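Possible prolidase (Bifidobacterium longum NCC2705, PDB 2P9B) is a putative amidohydrolase, named a possible prolidase, that probably hydrolyses carbon-nitrogen bonds other than peptide bonds, its substrate being uncertain. Local coordinates at residues A76-F81 and I132-D137. Residues are numbered along the deposited sequence; the frame is centred on the assembly and turned at random.
Sequences AHTHLF and IRTLGD
With CG anti to the backbone N (chi1 170°) and a bend at chi3, Arg133 swings its guanidinium edge round to the carbonyl of Ala76, at the C-terminal ends of two neighbouring parallel strands of the amidohydrolase TIM barrel. NE (2.7 Å) and NH2 (3.0 Å) of Arg133 both grip Ala76 O side-on, while NH2 also meets Glu265 in a salt bridge. Replacing Arg133 by alanine removes both donors, which would probably leave Ala76 O without this double grip and cost Glu265 this salt bridge. The next rungs run through Thr78, whose N and OG1 both donate to Arg133 O, the hydroxyl from above the carbonyl plane; a threonine suits a strand and adds this second bond. Thr78 O in turn receives Leu135 N. Leucine offers a methyl for the His77 ring: Leu135 CD1 sits over its face, 3.6 Å from the centroid, a CH-pi contact. His77 and His79 form the HxH pair of the family, consistent with a metal site that would include Asp345; no metal is modelled, and one water touches NE2 of both. Glycine suits position 136 because its backbone angles would press a CB against Leu135 O, and that CB would also crowd the His79 ring, whose ND1 donates in its ring plane to Gly136 O at 2.9 Å.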
loop_
_atom_site.group_PDB
_atom_site.type_symbol
_atom_site.label_atom_id
_atom_site.label_comp_id
_atom_site.label_asym_id
_atom_site.label_seq_id
_atom_site.Cartn_x
_atom_site.Cartn_y
_atom_site.Cartn_z
ATOM N N ALA A 76 -0.111 -0.372 0.133
ATOM C CA ALA A 76 -0.568 -1.746 -0.072
ATOM C C ALA A 76 -1.050 -2.103 -1.469
ATOM O O ALA A 76 -1.497 -3.228 -1.702
ATOM C CB ALA A 76 -1.662 -2.077 0.942
ATOM N N HIS A 77 -0.966 -1.167 -2.405
ATOM C CA HIS A 77 -1.428 -1.463 -3.754
ATOM C C HIS A 77 -0.628 -0.678 -4.788
ATOM O O HIS A 77 -0.925 0.478 -5.068
ATOM C CB HIS A 77 -2.922 -1.140 -3.866
ATOM C CG HIS A 77 -3.556 -1.644 -5.124
ATOM N ND1 HIS A 77 -4.909 -1.884 -5.231
ATOM C CD2 HIS A 77 -3.023 -1.953 -6.329
ATOM C CE1 HIS A 77 -5.181 -2.321 -6.446
ATOM N NE2 HIS A 77 -4.055 -2.373 -7.133
ATOM N N THR A 78 0.391 -1.325 -5.347
ATOM C CA THR A 78 1.256 -0.692 -6.336
ATOM C C THR A 78 1.518 -1.576 -7.557
ATOM O O THR A 78 1.169 -2.755 -7.575
ATOM C CB THR A 78 2.631 -0.338 -5.715
ATOM O OG1 THR A 78 3.301 -1.542 -5.303
ATOM C CG2 THR A 78 2.448 0.563 -4.487
ATOM N N HIS A 79 2.119 -0.967 -8.575
ATOM C CA HIS A 79 2.534 -1.632 -9.810
ATOM C C HIS A 79 3.869 -0.966 -10.108
ATOM O O HIS A 79 3.995 0.243 -9.942
ATOM C CB HIS A 79 1.564 -1.351 -10.964
ATOM C CG HIS A 79 0.200 -1.931 -10.764
ATOM N ND1 HIS A 79 -0.065 -3.277 -10.900
ATOM C CD2 HIS A 79 -0.971 -1.349 -10.412
ATOM C CE1 HIS A 79 -1.342 -3.499 -10.640
ATOM N NE2 HIS A 79 -1.913 -2.347 -10.341
ATOM N N LEU A 80 4.864 -1.731 -10.546
ATOM C CA LEU A 80 6.160 -1.137 -10.829
ATOM C C LEU A 80 6.420 -0.941 -12.321
ATOM O O LEU A 80 7.565 -0.838 -12.761
ATOM C CB LEU A 80 7.270 -1.969 -10.174
ATOM C CG LEU A 80 7.164 -2.065 -8.638
ATOM C CD1 LEU A 80 8.336 -2.872 -8.095
ATOM C CD2 LEU A 80 7.143 -0.674 -8.012
ATOM N N PHE A 81 5.336 -0.867 -13.086
ATOM C CA PHE A 81 5.395 -0.650 -14.527
ATOM C C PHE A 81 4.163 0.186 -14.873
ATOM O O PHE A 81 3.156 0.129 -14.164
ATOM C CB PHE A 81 5.363 -1.988 -15.268
ATOM C CG PHE A 81 4.022 -2.670 -15.238
ATOM C CD1 PHE A 81 3.140 -2.541 -16.307
ATOM C CD2 PHE A 81 3.633 -3.425 -14.134
ATOM C CE1 PHE A 81 1.889 -3.154 -16.280
ATOM C CE2 PHE A 81 2.384 -4.042 -14.096
ATOM C CZ PHE A 81 1.509 -3.907 -15.171
ATOM N N ILE A 132 5.992 -1.914 0.311
ATOM C CA ILE A 132 4.975 -1.868 -0.723
ATOM C C ILE A 132 4.533 -3.275 -1.063
ATOM O O ILE A 132 5.252 -4.242 -0.799
ATOM C CB ILE A 132 5.491 -1.219 -2.055
ATOM C CG1 ILE A 132 6.611 -2.068 -2.673
ATOM C CG2 ILE A 132 5.962 0.195 -1.798
ATOM C CD1 ILE A 132 7.074 -1.567 -4.044
ATOM N N ARG A 133 3.331 -3.384 -1.614
ATOM C CA ARG A 133 2.826 -4.662 -2.086
ATOM C C ARG A 133 2.430 -4.395 -3.523
ATOM O O ARG A 133 1.695 -3.449 -3.789
ATOM C CB ARG A 133 1.582 -5.134 -1.331
ATOM C CG ARG A 133 0.944 -6.359 -2.013
ATOM C CD ARG A 133 -0.263 -6.904 -1.268
ATOM N NE ARG A 133 -1.319 -5.902 -1.134
ATOM C CZ ARG A 133 -2.570 -6.178 -0.781
ATOM N NH1 ARG A 133 -2.932 -7.429 -0.534
ATOM N NH2 ARG A 133 -3.458 -5.197 -0.660
ATOM N N THR A 134 2.941 -5.189 -4.457
ATOM C CA THR A 134 2.525 -5.004 -5.840
ATOM C C THR A 134 1.316 -5.919 -6.017
ATOM O O THR A 134 1.214 -6.957 -5.359
ATOM C CB THR A 134 3.629 -5.402 -6.856
ATOM O OG1 THR A 134 3.966 -6.790 -6.709
ATOM C CG2 THR A 134 4.863 -4.541 -6.653
ATOM N N LEU A 135 0.383 -5.518 -6.873
ATOM C CA LEU A 135 -0.797 -6.324 -7.130
ATOM C C LEU A 135 -1.021 -6.448 -8.627
ATOM O O LEU A 135 -2.028 -5.986 -9.159
ATOM C CB LEU A 135 -2.031 -5.710 -6.460
ATOM C CG LEU A 135 -2.000 -5.794 -4.929
ATOM C CD1 LEU A 135 -3.196 -5.055 -4.331
ATOM C CD2 LEU A 135 -1.992 -7.267 -4.523
ATOM N N GLY A 136 -0.064 -7.073 -9.297
ATOM C CA GLY A 136 -0.163 -7.260 -10.730
ATOM C C GLY A 136 1.125 -6.867 -11.414
ATOM O O GLY A 136 1.293 -5.716 -11.820
ATOM N N ASP A 137 2.045 -7.820 -11.518
ATOM C CA ASP A 137 3.331 -7.589 -12.171
ATOM C C ASP A 137 3.217 -8.142 -13.589
ATOM O O ASP A 137 2.222 -8.776 -13.929
ATOM C CB ASP A 137 4.459 -8.339 -11.445
ATOM C CG ASP A 137 4.529 -8.015 -9.956
ATOM O OD1 ASP A 137 4.136 -6.901 -9.575
ATOM O OD2 ASP A 137 4.992 -8.869 -9.170
HETATM O O HOH W 1 -4.275 -3.595 -9.586
HETATM O O HOH W 2 4.380 -4.497 -10.696
#